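Local coordinates for 33 kDa chaperonin (Thermotoga maritima, PDB 1VQ0), which probably acts as a redox-regulated molecular chaperone that protects thermally unfolding and oxidatively damaged proteins from irreversible aggregation, at residues 205-210 against 220-225; 252-257 against 263-268; 270-275 against 281-286. All coordinates share one frame; numbering follows the deposited sequence.

The three contacts follow one another along the chain and fall into two groups. Interaction 1 joins the loop after helix 194-205 to helix 219-227, beside the large mixed sheet, while interactions 2 and 3 lie on the opposite side of the chain's centre, with the zinc-binding C-terminal part. Between centres, interactions 1 and 2 are about 53 Å apart, and 1 and 3 about 47 Å. Interactions 2 and 3 have centres about 9 Å apart and touch: helix 259-268 runs on into strand 271-274, and L254 packs against V273 and F284. Helices and hairpin thus form one small unit next to the four-cysteine zinc site, whose cysteines are the predicted redox switch, well away from interaction 1.

Interaction 1: 205-210 against 220-225; sequences KNLPSI and LDVLER
L207 meets R225 with one methyl: CD2 lies 3.9 Å from R225 NH1 and 4.2 Å from R225 CB, touching both the root and the end of the arginine. The two side chains cross obliquely. R225 is kinked at chi2 (-136°) and again at chi3 (-125°), which brings its guanidinium beside the loop. There NH1 also comes within 4.2 Å of P208 CD. No hydrogen bond spans the two segments, so the guanidinium lies against hydrocarbon here and its charge finds no partner in 205-210. The other methyl of L207 reaches the inner side of the helix, where CD1 stands 4.4 Å from V222 CG1. V222 and R225 are three residues apart and so present neighbouring positions to the loop, V222 buried and R225 at the solvent edge.

In the next shell, L213 of the short helix 210-213 touches L207, P208, V222 and R225 alike, filling in between loop and helix, and A217 packs against both V222 and R225. Beneath them lies the large sheet: L207 and I210 rest on F183 of strand 176-187, while V222 and L223 reach I28 of the adjacent strand 24-30. The backbone of 220-225 is held in helical form by bonds such as R225 N to D221 O (3.0 Å). What results is helix and loop packed together on a face of the large mixed beta sheet, over strands 24-30 and 176-187, in the Hsp33 fold.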
ATOM      1  N   LYS A 205      26.847  -3.845  12.970  1.00 43.17           N
ATOM      2  CA  LYS A 205      26.861  -5.310  13.052  1.00 45.52           C
ATOM      3  C   LYS A 205      27.657  -5.782  14.277  1.00 44.56           C
ATOM      4  O   LYS A 205      27.340  -6.815  14.872  1.00 45.15           O
ATOM      5  CB  LYS A 205      27.446  -5.932  11.769  1.00 46.74           C
ATOM      6  CG  LYS A 205      27.202  -7.450  11.620  1.00 53.22           C
ATOM      7  CD  LYS A 205      28.303  -8.111  10.759  1.00 59.74           C
ATOM      8  CE  LYS A 205      28.030  -9.607  10.466  1.00 61.92           C
ATOM      9  NZ  LYS A 205      29.264 -10.287   9.855  1.00 63.93           N
ATOM     10  N   ASN A 206      28.684  -5.028  14.646  1.00 43.41           N
ATOM     11  CA  ASN A 206      29.497  -5.389  15.781  1.00 42.74           C
ATOM     12  C   ASN A 206      28.863  -5.115  17.132  1.00 42.05           C
ATOM     13  O   ASN A 206      29.386  -5.560  18.146  1.00 41.18           O
ATOM     14  CB  ASN A 206      30.819  -4.631  15.724  1.00 43.15           C
ATOM     15  CG  ASN A 206      31.891  -5.360  14.915  1.00 44.39           C
ATOM     16  OD1 ASN A 206      31.655  -6.430  14.361  1.00 42.12           O
ATOM     17  ND2 ASN A 206      33.092  -4.757  14.846  1.00 44.06           N
ATOM     18  N   LEU A 207      27.780  -4.340  17.168  1.00 41.44           N
ATOM     19  CA  LEU A 207      27.198  -3.934  18.455  1.00 40.46           C
ATOM     20  C   LEU A 207      26.520  -5.121  19.131  1.00 40.26           C
ATOM     21  O   LEU A 207      26.031  -6.032  18.454  1.00 41.21           O
ATOM     22  CB  LEU A 207      26.196  -2.776  18.289  1.00 39.69           C
ATOM     23  CG  LEU A 207      26.753  -1.366  18.035  1.00 37.95           C
ATOM     24  CD1 LEU A 207      25.630  -0.346  17.801  1.00 33.66           C
ATOM     25  CD2 LEU A 207      27.636  -0.908  19.225  1.00 35.39           C
ATOM     26  N   PRO A 208      26.478  -5.111  20.465  1.00 39.22           N
ATOM     27  CA  PRO A 208      25.581  -6.013  21.184  1.00 38.03           C
ATOM     28  C   PRO A 208      24.130  -5.661  20.940  1.00 38.13           C
ATOM     29  O   PRO A 208      23.795  -4.534  20.531  1.00 38.45           O
ATOM     30  CB  PRO A 208      25.923  -5.792  22.656  1.00 38.22           C
ATOM     31  CG  PRO A 208      27.187  -4.939  22.701  1.00 38.40           C
ATOM     32  CD  PRO A 208      27.276  -4.255  21.371  1.00 39.22           C
ATOM     33  N   SER A 209      23.248  -6.602  21.212  1.00 38.18           N
ATOM     34  CA  SER A 209      21.813  -6.309  21.132  1.00 38.99           C
ATOM     35  C   SER A 209      21.465  -5.170  22.133  1.00 38.93           C
ATOM     36  O   SER A 209      22.223  -4.882  23.064  1.00 38.30           O
ATOM     37  CB  SER A 209      20.975  -7.565  21.415  1.00 37.50           C
ATOM     38  OG  SER A 209      20.980  -7.803  22.810  1.00 40.29           O
ATOM     39  N   ILE A 210      20.317  -4.546  21.921  1.00 39.61           N
ATOM     40  CA  ILE A 210      19.953  -3.330  22.675  1.00 40.57           C
ATOM     41  C   ILE A 210      19.893  -3.593  24.213  1.00 41.63           C
ATOM     42  O   ILE A 210      20.450  -2.808  25.012  1.00 40.43           O
ATOM     43  CB  ILE A 210      18.598  -2.733  22.125  1.00 40.19           C
ATOM     44  CG1 ILE A 210      18.742  -2.081  20.707  1.00 39.23           C
ATOM     45  CG2 ILE A 210      17.922  -1.829  23.152  1.00 40.10           C
ATOM     46  CD1 ILE A 210      19.774  -0.951  20.483  1.00 40.12           C
ATOM     47  N   LEU A 220      24.687   8.662  23.450  1.00 36.25           N
ATOM     48  CA  LEU A 220      25.653   9.381  22.612  1.00 37.14           C
ATOM     49  C   LEU A 220      26.927   8.586  22.349  1.00 36.22           C
ATOM     50  O   LEU A 220      27.594   8.791  21.332  1.00 34.43           O
ATOM     51  CB  LEU A 220      26.020  10.743  23.232  1.00 37.53           C
ATOM     52  CG  LEU A 220      24.967  11.858  23.109  1.00 40.90           C
ATOM     53  CD1 LEU A 220      25.434  13.084  23.849  1.00 41.68           C
ATOM     54  CD2 LEU A 220      24.696  12.215  21.682  1.00 44.40           C
ATOM     55  N   ASP A 221      27.293   7.745  23.316  1.00 36.25           N
ATOM     56  CA  ASP A 221      28.450   6.872  23.208  1.00 35.88           C
ATOM     57  C   ASP A 221      28.088   5.736  22.248  1.00 35.44           C
ATOM     58  O   ASP A 221      28.874   5.388  21.376  1.00 36.43           O
ATOM     59  CB  ASP A 221      28.833   6.340  24.581  1.00 36.45           C
ATOM     60  CG  ASP A 221      29.173   7.460  25.578  1.00 39.61           C
ATOM     61  OD1 ASP A 221      29.677   8.518  25.152  1.00 44.19           O
ATOM     62  OD2 ASP A 221      28.971   7.374  26.806  1.00 44.82           O
ATOM     63  N   VAL A 222      26.882   5.197  22.366  1.00 33.41           N
ATOM     64  CA  VAL A 222      26.411   4.249  21.340  1.00 33.77           C
ATOM     65  C   VAL A 222      26.546   4.821  19.905  1.00 33.07           C
ATOM     66  O   VAL A 222      26.934   4.131  18.986  1.00 33.81           O
ATOM     67  CB  VAL A 222      24.934   3.848  21.552  1.00 33.47           C
ATOM     68  CG1 VAL A 222      24.385   3.031  20.347  1.00 33.22           C
ATOM     69  CG2 VAL A 222      24.763   3.030  22.808  1.00 35.56           C
ATOM     70  N   LEU A 223      26.190   6.079  19.716  1.00 32.47           N
ATOM     71  CA  LEU A 223      26.271   6.688  18.387  1.00 31.78           C
ATOM     72  C   LEU A 223      27.761   6.873  17.945  1.00 32.83           C
ATOM     73  O   LEU A 223      28.090   6.770  16.740  1.00 31.70           O
ATOM     74  CB  LEU A 223      25.543   8.042  18.377  1.00 31.04           C
ATOM     75  CG  LEU A 223      24.042   8.147  18.677  1.00 30.01           C
ATOM     76  CD1 LEU A 223      23.622   9.620  18.790  1.00 29.47           C
ATOM     77  CD2 LEU A 223      23.251   7.464  17.639  1.00 33.15           C
ATOM     78  N   GLU A 224      28.632   7.183  18.919  1.00 32.74           N
ATOM     79  CA  GLU A 224      30.078   7.308  18.642  1.00 33.69           C
ATOM     80  C   GLU A 224      30.631   6.006  18.092  1.00 34.38           C
ATOM     81  O   GLU A 224      31.348   5.994  17.102  1.00 34.82           O
ATOM     82  CB  GLU A 224      30.878   7.723  19.875  1.00 32.77           C
ATOM     83  CG  GLU A 224      32.368   7.515  19.658  1.00 33.05           C
ATOM     84  CD  GLU A 224      33.231   8.049  20.765  1.00 32.95           C
ATOM     85  OE1 GLU A 224      32.679   8.397  21.839  1.00 34.32           O
ATOM     86  OE2 GLU A 224      34.467   8.114  20.504  1.00 30.19           O
ATOM     87  N   ARG A 225      30.250   4.923  18.747  1.00 36.84           N
ATOM     88  CA  ARG A 225      30.536   3.575  18.266  1.00 37.88           C
ATOM     89  C   ARG A 225      30.038   3.291  16.850  1.00 36.89           C
ATOM     90  O   ARG A 225      30.800   2.739  16.055  1.00 37.38           O
ATOM     91  CB  ARG A 225      29.953   2.546  19.217  1.00 39.26           C
ATOM     92  CG  ARG A 225      30.518   2.608  20.626  1.00 43.12           C
ATOM     93  CD  ARG A 225      30.831   1.275  21.187  1.00 47.45           C
ATOM     94  NE  ARG A 225      30.160   1.050  22.458  1.00 49.30           N
ATOM     95  CZ  ARG A 225      29.847  -0.155  22.916  1.00 49.89           C
ATOM     96  NH1 ARG A 225      30.138  -1.249  22.202  1.00 46.74           N
ATOM     97  NH2 ARG A 225      29.239  -0.281  24.093  1.00 52.45           N
TER

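Interaction 2: 252-257 against 263-268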
ATOM      1  N   ASN A 252     -20.182   9.433  19.719  1.00 43.65           N
ATOM      2  CA  ASN A 252     -20.266   9.390  18.252  1.00 44.19           C
ATOM      3  C   ASN A 252     -20.063   7.979  17.694  1.00 44.88           C
ATOM      4  O   ASN A 252     -20.729   7.563  16.718  1.00 43.63           O
ATOM      5  CB  ASN A 252     -19.233  10.341  17.625  1.00 44.45           C
ATOM      6  CG  ASN A 252     -19.588  11.813  17.843  1.00 45.66           C
ATOM      7  OD1 ASN A 252     -20.756  12.160  18.078  1.00 46.87           O
ATOM      8  ND2 ASN A 252     -18.582  12.681  17.776  1.00 46.74           N
ATOM      9  N   ALA A 253     -19.162   7.226  18.324  1.00 45.36           N
ATOM     10  CA  ALA A 253     -18.943   5.842  17.904  1.00 45.93           C
ATOM     11  C   ALA A 253     -20.249   5.057  18.058  1.00 46.40           C
ATOM     12  O   ALA A 253     -20.564   4.199  17.253  1.00 47.11           O
ATOM     13  CB  ALA A 253     -17.786   5.187  18.702  1.00 46.26           C
ATOM     14  N   LEU A 254     -21.021   5.358  19.092  1.00 46.46           N
ATOM     15  CA  LEU A 254     -22.276   4.654  19.290  1.00 46.35           C
ATOM     16  C   LEU A 254     -23.362   5.136  18.359  1.00 46.99           C
ATOM     17  O   LEU A 254     -24.258   4.373  18.013  1.00 47.07           O
ATOM     18  CB  LEU A 254     -22.755   4.816  20.728  1.00 46.47           C
ATOM     19  CG  LEU A 254     -21.917   4.148  21.817  1.00 46.00           C
ATOM     20  CD1 LEU A 254     -22.475   4.560  23.176  1.00 47.04           C
ATOM     21  CD2 LEU A 254     -21.840   2.609  21.691  1.00 42.86           C
ATOM     22  N   LEU A 255     -23.300   6.406  17.969  1.00 48.04           N
ATOM     23  CA  LEU A 255     -24.282   6.985  17.046  1.00 48.89           C
ATOM     24  C   LEU A 255     -24.249   6.395  15.616  1.00 49.57           C
ATOM     25  O   LEU A 255     -25.272   6.391  14.915  1.00 49.38           O
ATOM     26  CB  LEU A 255     -24.128   8.510  16.982  1.00 49.03           C
ATOM     27  CG  LEU A 255     -24.927   9.311  18.014  1.00 50.15           C
ATOM     28  CD1 LEU A 255     -24.710  10.821  17.798  1.00 50.46           C
ATOM     29  CD2 LEU A 255     -26.441   8.986  17.988  1.00 49.62           C
ATOM     30  N   VAL A 256     -23.083   5.890  15.219  1.00 50.53           N
ATOM     31  CA  VAL A 256     -22.890   5.228  13.933  1.00 51.47           C
ATOM     32  C   VAL A 256     -23.416   3.786  13.915  1.00 51.57           C
ATOM     33  O   VAL A 256     -23.517   3.179  12.843  1.00 51.62           O
ATOM     34  CB  VAL A 256     -21.390   5.212  13.506  1.00 52.02           C
ATOM     35  CG1 VAL A 256     -20.826   6.648  13.414  1.00 53.67           C
ATOM     36  CG2 VAL A 256     -20.547   4.352  14.427  1.00 51.54           C
ATOM     37  N   LEU A 257     -23.726   3.232  15.087  1.00 51.56           N
ATOM     38  CA  LEU A 257     -24.248   1.877  15.170  1.00 51.54           C
ATOM     39  C   LEU A 257     -25.711   1.836  14.762  1.00 52.39           C
ATOM     40  O   LEU A 257     -26.440   2.816  14.923  1.00 52.41           O
ATOM     41  CB  LEU A 257     -24.136   1.330  16.587  1.00 51.19           C
ATOM     42  CG  LEU A 257     -22.759   1.237  17.235  1.00 50.72           C
ATOM     43  CD1 LEU A 257     -22.949   0.789  18.692  1.00 50.38           C
ATOM     44  CD2 LEU A 257     -21.804   0.294  16.480  1.00 49.32           C
ATOM     45  N   GLU A 263     -30.517  -0.508  20.846  1.00 50.99           N
ATOM     46  CA  GLU A 263     -31.699  -1.038  21.557  1.00 50.58           C
ATOM     47  C   GLU A 263     -31.321  -2.175  22.507  1.00 49.50           C
ATOM     48  O   GLU A 263     -31.828  -2.265  23.634  1.00 49.00           O
ATOM     49  CB  GLU A 263     -32.753  -1.584  20.568  1.00 50.90           C
ATOM     50  CG  GLU A 263     -33.335  -0.584  19.571  1.00 51.66           C
ATOM     51  CD  GLU A 263     -34.614   0.082  20.057  1.00 52.00           C
ATOM     52  OE1 GLU A 263     -34.704   0.463  21.252  1.00 51.35           O
ATOM     53  OE2 GLU A 263     -35.533   0.225  19.233  1.00 51.54           O
ATOM     54  N   ASP A 264     -30.449  -3.054  22.013  1.00 48.48           N
ATOM     55  CA  ASP A 264     -29.993  -4.228  22.755  1.00 48.01           C
ATOM     56  C   ASP A 264     -29.166  -3.859  23.972  1.00 47.29           C
ATOM     57  O   ASP A 264     -29.317  -4.493  25.015  1.00 46.41           O
ATOM     58  CB  ASP A 264     -29.197  -5.164  21.846  1.00 48.33           C
ATOM     59  CG  ASP A 264     -30.089  -5.980  20.939  1.00 50.34           C
ATOM     60  OD1 ASP A 264     -31.273  -6.221  21.287  1.00 54.39           O
ATOM     61  OD2 ASP A 264     -29.691  -6.430  19.848  1.00 53.30           O
ATOM     62  N   MET A 265     -28.288  -2.855  23.820  1.00 46.65           N
ATOM     63  CA  MET A 265     -27.575  -2.251  24.950  1.00 46.46           C
ATOM     64  C   MET A 265     -28.541  -1.615  25.940  1.00 46.72           C
ATOM     65  O   MET A 265     -28.327  -1.708  27.138  1.00 46.09           O
ATOM     66  CB  MET A 265     -26.622  -1.154  24.482  1.00 46.38           C
ATOM     67  CG  MET A 265     -25.476  -1.632  23.655  1.00 45.86           C
ATOM     68  SD  MET A 265     -24.528  -0.237  23.050  1.00 47.32           S
ATOM     69  CE  MET A 265     -23.368  -1.097  21.895  1.00 47.66           C
ATOM     70  N   ARG A 266     -29.582  -0.952  25.422  1.00 47.55           N
ATOM     71  CA  ARG A 266     -30.569  -0.247  26.254  1.00 48.41           C
ATOM     72  C   ARG A 266     -31.340  -1.224  27.156  1.00 49.44           C
ATOM     73  O   ARG A 266     -31.617  -0.921  28.320  1.00 49.46           O
ATOM     74  CB  ARG A 266     -31.538   0.577  25.387  1.00 48.37           C
ATOM     75  CG  ARG A 266     -32.378   1.600  26.159  1.00 47.97           C
ATOM     76  N   LYS A 267     -31.678  -2.396  26.623  1.00 50.67           N
ATOM     77  CA  LYS A 267     -32.307  -3.433  27.447  1.00 51.79           C
ATOM     78  C   LYS A 267     -31.275  -4.162  28.315  1.00 51.84           C
ATOM     79  O   LYS A 267     -31.608  -4.710  29.360  1.00 52.25           O
ATOM     80  CB  LYS A 267     -33.171  -4.404  26.608  1.00 52.30           C
ATOM     81  CG  LYS A 267     -32.461  -5.155  25.486  1.00 53.28           C
ATOM     82  CD  LYS A 267     -33.461  -5.874  24.570  1.00 53.43           C
ATOM     83  CE  LYS A 267     -34.320  -4.904  23.753  1.00 53.27           C
ATOM     84  NZ  LYS A 267     -34.463  -5.363  22.332  1.00 51.68           N
ATOM     85  N   GLU A 268     -30.017  -4.131  27.896  1.00 52.16           N
ATOM     86  CA  GLU A 268     -28.926  -4.693  28.690  1.00 52.31           C
ATOM     87  C   GLU A 268     -28.641  -3.821  29.917  1.00 51.95           C
ATOM     88  O   GLU A 268     -27.950  -4.255  30.848  1.00 51.98           O
ATOM     89  CB  GLU A 268     -27.661  -4.849  27.824  1.00 52.67           C
ATOM     90  CG  GLU A 268     -26.662  -5.896  28.318  1.00 54.87           C
ATOM     91  CD  GLU A 268     -27.291  -7.266  28.569  1.00 58.66           C
ATOM     92  OE1 GLU A 268     -28.239  -7.637  27.839  1.00 60.78           O
ATOM     93  OE2 GLU A 268     -26.835  -7.983  29.495  1.00 60.45           O
TER
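M265 and L257 meet at their ends because the methionine is stretched out: CG sits beside the backbone N (chi1 -66°), and from there the chain stays extended through chi2 (175°) and chi3 (-172°), pushing the CE methyl across to the other segment. L257 and L254 answer with the same pair of torsions, CG beside the backbone N and the second torsion near 180°, each sending a methyl to the methionine's end. CE comes 3.7 Å from L257 CD1 and 4.0 Å from L254 CD2, and the latter methyl also lies 4.1 Å from M265 SD. L257 crosses M265 at about a right angle, L254 more obliquely. Since the CA atoms of L254 and M265 are 10.4 Å apart, side chains alone bridge the gap between the end of helix 247-255, with the loop residue L257, and helix 259-268.

This is a piece of the hydrophobic core of the small zinc-binding part of Hsp33, where helices 247-255 and 259-268 share one interior with a beta hairpin. L254 is buried there: its CD1 lies 3.6 Å from F284 CD1 on the hairpin, while M265 also packs on L289 of helix 286-298. That last helix ties down the loop end of the first segment too, K296 NZ donating hydrogen bonds to L255 O and L257 O. On exposed residues of the second helix, K267 NZ and D264 OD1 form a long, weak salt bridge at 3.5 Å.

Interaction 3: 270-275 against 281-286. With ZN (zinc ion), chain C.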
ATOM      1  N   LYS A 270     -26.899  -1.015  29.850  1.00 50.84           N
ATOM      2  CA  LYS A 270     -25.699  -0.197  29.587  1.00 50.97           C
ATOM      3  C   LYS A 270     -24.993  -0.458  28.238  1.00 50.91           C
ATOM      4  O   LYS A 270     -25.146  -1.523  27.619  1.00 51.57           O
ATOM      5  CB  LYS A 270     -24.672  -0.395  30.705  1.00 51.21           C
ATOM      6  CG  LYS A 270     -24.108  -1.804  30.776  1.00 53.33           C
ATOM      7  CD  LYS A 270     -23.044  -1.927  31.856  1.00 57.57           C
ATOM      8  CE  LYS A 270     -22.367  -3.283  31.813  1.00 60.09           C
ATOM      9  NZ  LYS A 270     -22.350  -3.893  33.164  1.00 60.83           N
ATOM     10  N   GLY A 271     -24.194   0.525  27.818  1.00 50.07           N
ATOM     11  CA  GLY A 271     -23.356   0.419  26.634  1.00 49.81           C
ATOM     12  C   GLY A 271     -21.904   0.782  26.945  1.00 49.49           C
ATOM     13  O   GLY A 271     -21.623   1.744  27.692  1.00 49.14           O
ATOM     14  N   GLU A 272     -20.977   0.010  26.376  1.00 48.31           N
ATOM     15  CA  GLU A 272     -19.561   0.280  26.545  1.00 48.04           C
ATOM     16  C   GLU A 272     -18.833   0.421  25.218  1.00 47.40           C
ATOM     17  O   GLU A 272     -19.067  -0.331  24.303  1.00 47.46           O
ATOM     18  CB  GLU A 272     -18.882  -0.793  27.388  1.00 47.97           C
ATOM     19  CG  GLU A 272     -19.660  -1.156  28.651  1.00 51.19           C
ATOM     20  CD  GLU A 272     -18.813  -1.918  29.658  1.00 55.27           C
ATOM     21  OE1 GLU A 272     -17.725  -2.398  29.272  1.00 59.47           O
ATOM     22  OE2 GLU A 272     -19.230  -2.035  30.833  1.00 59.18           O
ATOM     23  N   VAL A 273     -17.990   1.441  25.151  1.00 46.32           N
ATOM     24  CA  VAL A 273     -17.017   1.648  24.104  1.00 46.12           C
ATOM     25  C   VAL A 273     -15.627   1.635  24.756  1.00 43.70           C
ATOM     26  O   VAL A 273     -15.370   2.334  25.706  1.00 42.90           O
ATOM     27  CB  VAL A 273     -17.235   3.002  23.367  1.00 46.67           C
ATOM     28  CG1 VAL A 273     -16.307   3.132  22.141  1.00 48.65           C
ATOM     29  CG2 VAL A 273     -18.674   3.140  22.913  1.00 48.34           C
ATOM     30  N   VAL A 274     -14.752   0.802  24.221  1.00 42.35           N
ATOM     31  CA  VAL A 274     -13.378   0.677  24.677  1.00 40.82           C
ATOM     32  C   VAL A 274     -12.503   1.144  23.504  1.00 40.11           C
ATOM     33  O   VAL A 274     -12.587   0.623  22.418  1.00 40.07           O
ATOM     34  CB  VAL A 274     -13.033  -0.777  25.029  1.00 40.17           C
ATOM     35  CG1 VAL A 274     -11.574  -0.898  25.425  1.00 38.40           C
ATOM     36  CG2 VAL A 274     -13.939  -1.315  26.113  1.00 40.32           C
ATOM     37  N   CYS A 275     -11.688   2.156  23.738  1.00 40.21           N
ATOM     38  CA  CYS A 275     -10.735   2.655  22.758  1.00 38.69           C
ATOM     39  C   CYS A 275      -9.644   1.606  22.556  1.00 38.30           C
ATOM     40  O   CYS A 275      -9.009   1.129  23.514  1.00 38.08           O
ATOM     41  CB  CYS A 275     -10.107   3.953  23.243  1.00 40.22           C
ATOM     42  SG  CYS A 275      -8.769   4.469  22.171  1.00 40.04           S
ATOM     43  N   ARG A 281     -12.161   2.746  28.621  1.00 38.90           N
ATOM     44  CA  ARG A 281     -13.558   2.333  28.579  1.00 38.71           C
ATOM     45  C   ARG A 281     -14.491   3.505  28.903  1.00 38.54           C
ATOM     46  O   ARG A 281     -14.255   4.270  29.823  1.00 38.96           O
ATOM     47  CB  ARG A 281     -13.803   1.238  29.612  1.00 37.98           C
ATOM     48  CG  ARG A 281     -15.217   0.615  29.581  1.00 40.36           C
ATOM     49  CD  ARG A 281     -15.437  -0.522  30.656  1.00 44.01           C
ATOM     50  NE  ARG A 281     -14.331  -1.470  30.618  1.00 52.02           N
ATOM     51  CZ  ARG A 281     -14.223  -2.495  29.749  1.00 59.12           C
ATOM     52  NH1 ARG A 281     -15.193  -2.775  28.881  1.00 58.22           N
ATOM     53  NH2 ARG A 281     -13.135  -3.267  29.766  1.00 62.16           N
ATOM     54  N   TYR A 282     -15.568   3.575  28.138  1.00 38.29           N
ATOM     55  CA  TYR A 282     -16.570   4.597  28.217  1.00 37.80           C
ATOM     56  C   TYR A 282     -17.907   3.894  28.422  1.00 37.76           C
ATOM     57  O   TYR A 282     -18.347   3.126  27.564  1.00 37.83           O
ATOM     58  CB  TYR A 282     -16.576   5.401  26.903  1.00 38.90           C
ATOM     59  CG  TYR A 282     -15.321   6.205  26.676  1.00 38.09           C
ATOM     60  CD1 TYR A 282     -14.222   5.662  26.035  1.00 35.94           C
ATOM     61  CD2 TYR A 282     -15.221   7.506  27.130  1.00 37.59           C
ATOM     62  CE1 TYR A 282     -13.089   6.415  25.828  1.00 35.56           C
ATOM     63  CE2 TYR A 282     -14.089   8.244  26.946  1.00 38.27           C
ATOM     64  CZ  TYR A 282     -13.017   7.710  26.304  1.00 36.92           C
ATOM     65  OH  TYR A 282     -11.900   8.468  26.125  1.00 39.59           O
ATOM     66  N   VAL A 283     -18.541   4.163  29.560  1.00 36.72           N
ATOM     67  CA  VAL A 283     -19.786   3.493  29.959  1.00 35.45           C
ATOM     68  C   VAL A 283     -20.929   4.489  29.870  1.00 36.72           C
ATOM     69  O   VAL A 283     -20.826   5.609  30.337  1.00 35.90           O
ATOM     70  CB  VAL A 283     -19.690   2.911  31.402  1.00 35.45           C
ATOM     71  CG1 VAL A 283     -21.006   2.247  31.854  1.00 35.91           C
ATOM     72  CG2 VAL A 283     -18.548   1.910  31.530  1.00 32.74           C
ATOM     73  N   PHE A 284     -22.030   4.040  29.278  1.00 38.27           N
ATOM     74  CA  PHE A 284     -23.209   4.870  28.986  1.00 38.45           C
ATOM     75  C   PHE A 284     -24.451   4.264  29.631  1.00 39.15           C
ATOM     76  O   PHE A 284     -24.700   3.058  29.513  1.00 39.94           O
ATOM     77  CB  PHE A 284     -23.412   5.001  27.464  1.00 37.61           C
ATOM     78  CG  PHE A 284     -22.418   5.900  26.799  1.00 39.13           C
ATOM     79  CD1 PHE A 284     -21.181   5.409  26.393  1.00 40.51           C
ATOM     80  CD2 PHE A 284     -22.708   7.232  26.582  1.00 39.84           C
ATOM     81  CE1 PHE A 284     -20.255   6.232  25.803  1.00 41.69           C
ATOM     82  CE2 PHE A 284     -21.784   8.069  25.968  1.00 39.31           C
ATOM     83  CZ  PHE A 284     -20.559   7.572  25.579  1.00 41.15           C
ATOM     84  N   SER A 285     -25.235   5.097  30.309  1.00 39.53           N
ATOM     85  CA  SER A 285     -26.417   4.606  31.022  1.00 39.66           C
ATOM     86  C   SER A 285     -27.590   4.348  30.078  1.00 40.40           C
ATOM     87  O   SER A 285     -27.517   4.653  28.875  1.00 38.99           O
ATOM     88  CB  SER A 285     -26.842   5.579  32.128  1.00 39.59           C
ATOM     89  OG  SER A 285     -27.410   6.756  31.573  1.00 40.20           O
ATOM     90  N   GLU A 286     -28.659   3.767  30.643  1.00 41.09           N
ATOM     91  CA  GLU A 286     -29.894   3.534  29.914  1.00 42.37           C
ATOM     92  C   GLU A 286     -30.443   4.847  29.381  1.00 43.02           C
ATOM     93  O   GLU A 286     -30.833   4.929  28.233  1.00 43.41           O
ATOM     94  CB  GLU A 286     -30.951   2.858  30.810  1.00 43.02           C
ATOM     95  CG  GLU A 286     -31.225   1.400  30.458  1.00 44.64           C
ATOM     96  CD  GLU A 286     -32.322   0.777  31.301  1.00 45.99           C
ATOM     97  OE1 GLU A 286     -32.101   0.566  32.516  1.00 48.65           O
ATOM     98  OE2 GLU A 286     -33.402   0.502  30.747  1.00 44.37           O
TER
HETATM   99 ZN    ZN C 300      -7.833   6.121  23.454  1.00 40.42          ZN
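The carbonyl oxygen of V273 takes one strong bond, from Y282 N at 2.7 Å and nearly in line with the C=O bond, and softer contacts from the same strand: the CH of R281 CA and the edge of the Y282 ring, CD1 3.5 Å away. Two residues along, G271 O is treated alike, with F284 N at 2.8 Å, V283 CA close by and the F284 ring edge-on. The returning bonds, V273 N to Y282 O and G271 N to F284 O, complete two hydrogen-bonded pairs. Between and beyond them, E272 with V283 and V274 with R281 form the non-hydrogen-bonded pairs.

These last four side chains share a face. R281 leaves with CG anti to its N (chi1 -175°), then bends at chi3 (-48°), so that NH1 comes 2.6 Å from E272 OE1 in a salt bridge. The bond is markedly bent: the oxygen lies at the guanidinium's edge but tilted from its plane, and the carboxylate plane is turned 57° away. V274 CG2 sits over one guanidinium face, 3.4 Å from NH1. Cutting E272 back to an alanine here would probably leave R281 without its charge mate and its guanidinium able to swing.

The other face, with V273, Y282 and F284, packs on helix 247-255; Y282 touches A250, F284 touches K251, and R247 makes a cation-pi contact with F284. Past the strand, C275 SG binds zinc at 2.3 Å, and C243, C245 and C278 complete the site. This antiparallel hairpin carries C275 and C278 of a CxxC pair in its loop, half of the four-cysteine zinc site of Hsp33, consistent with its predicted redox switch.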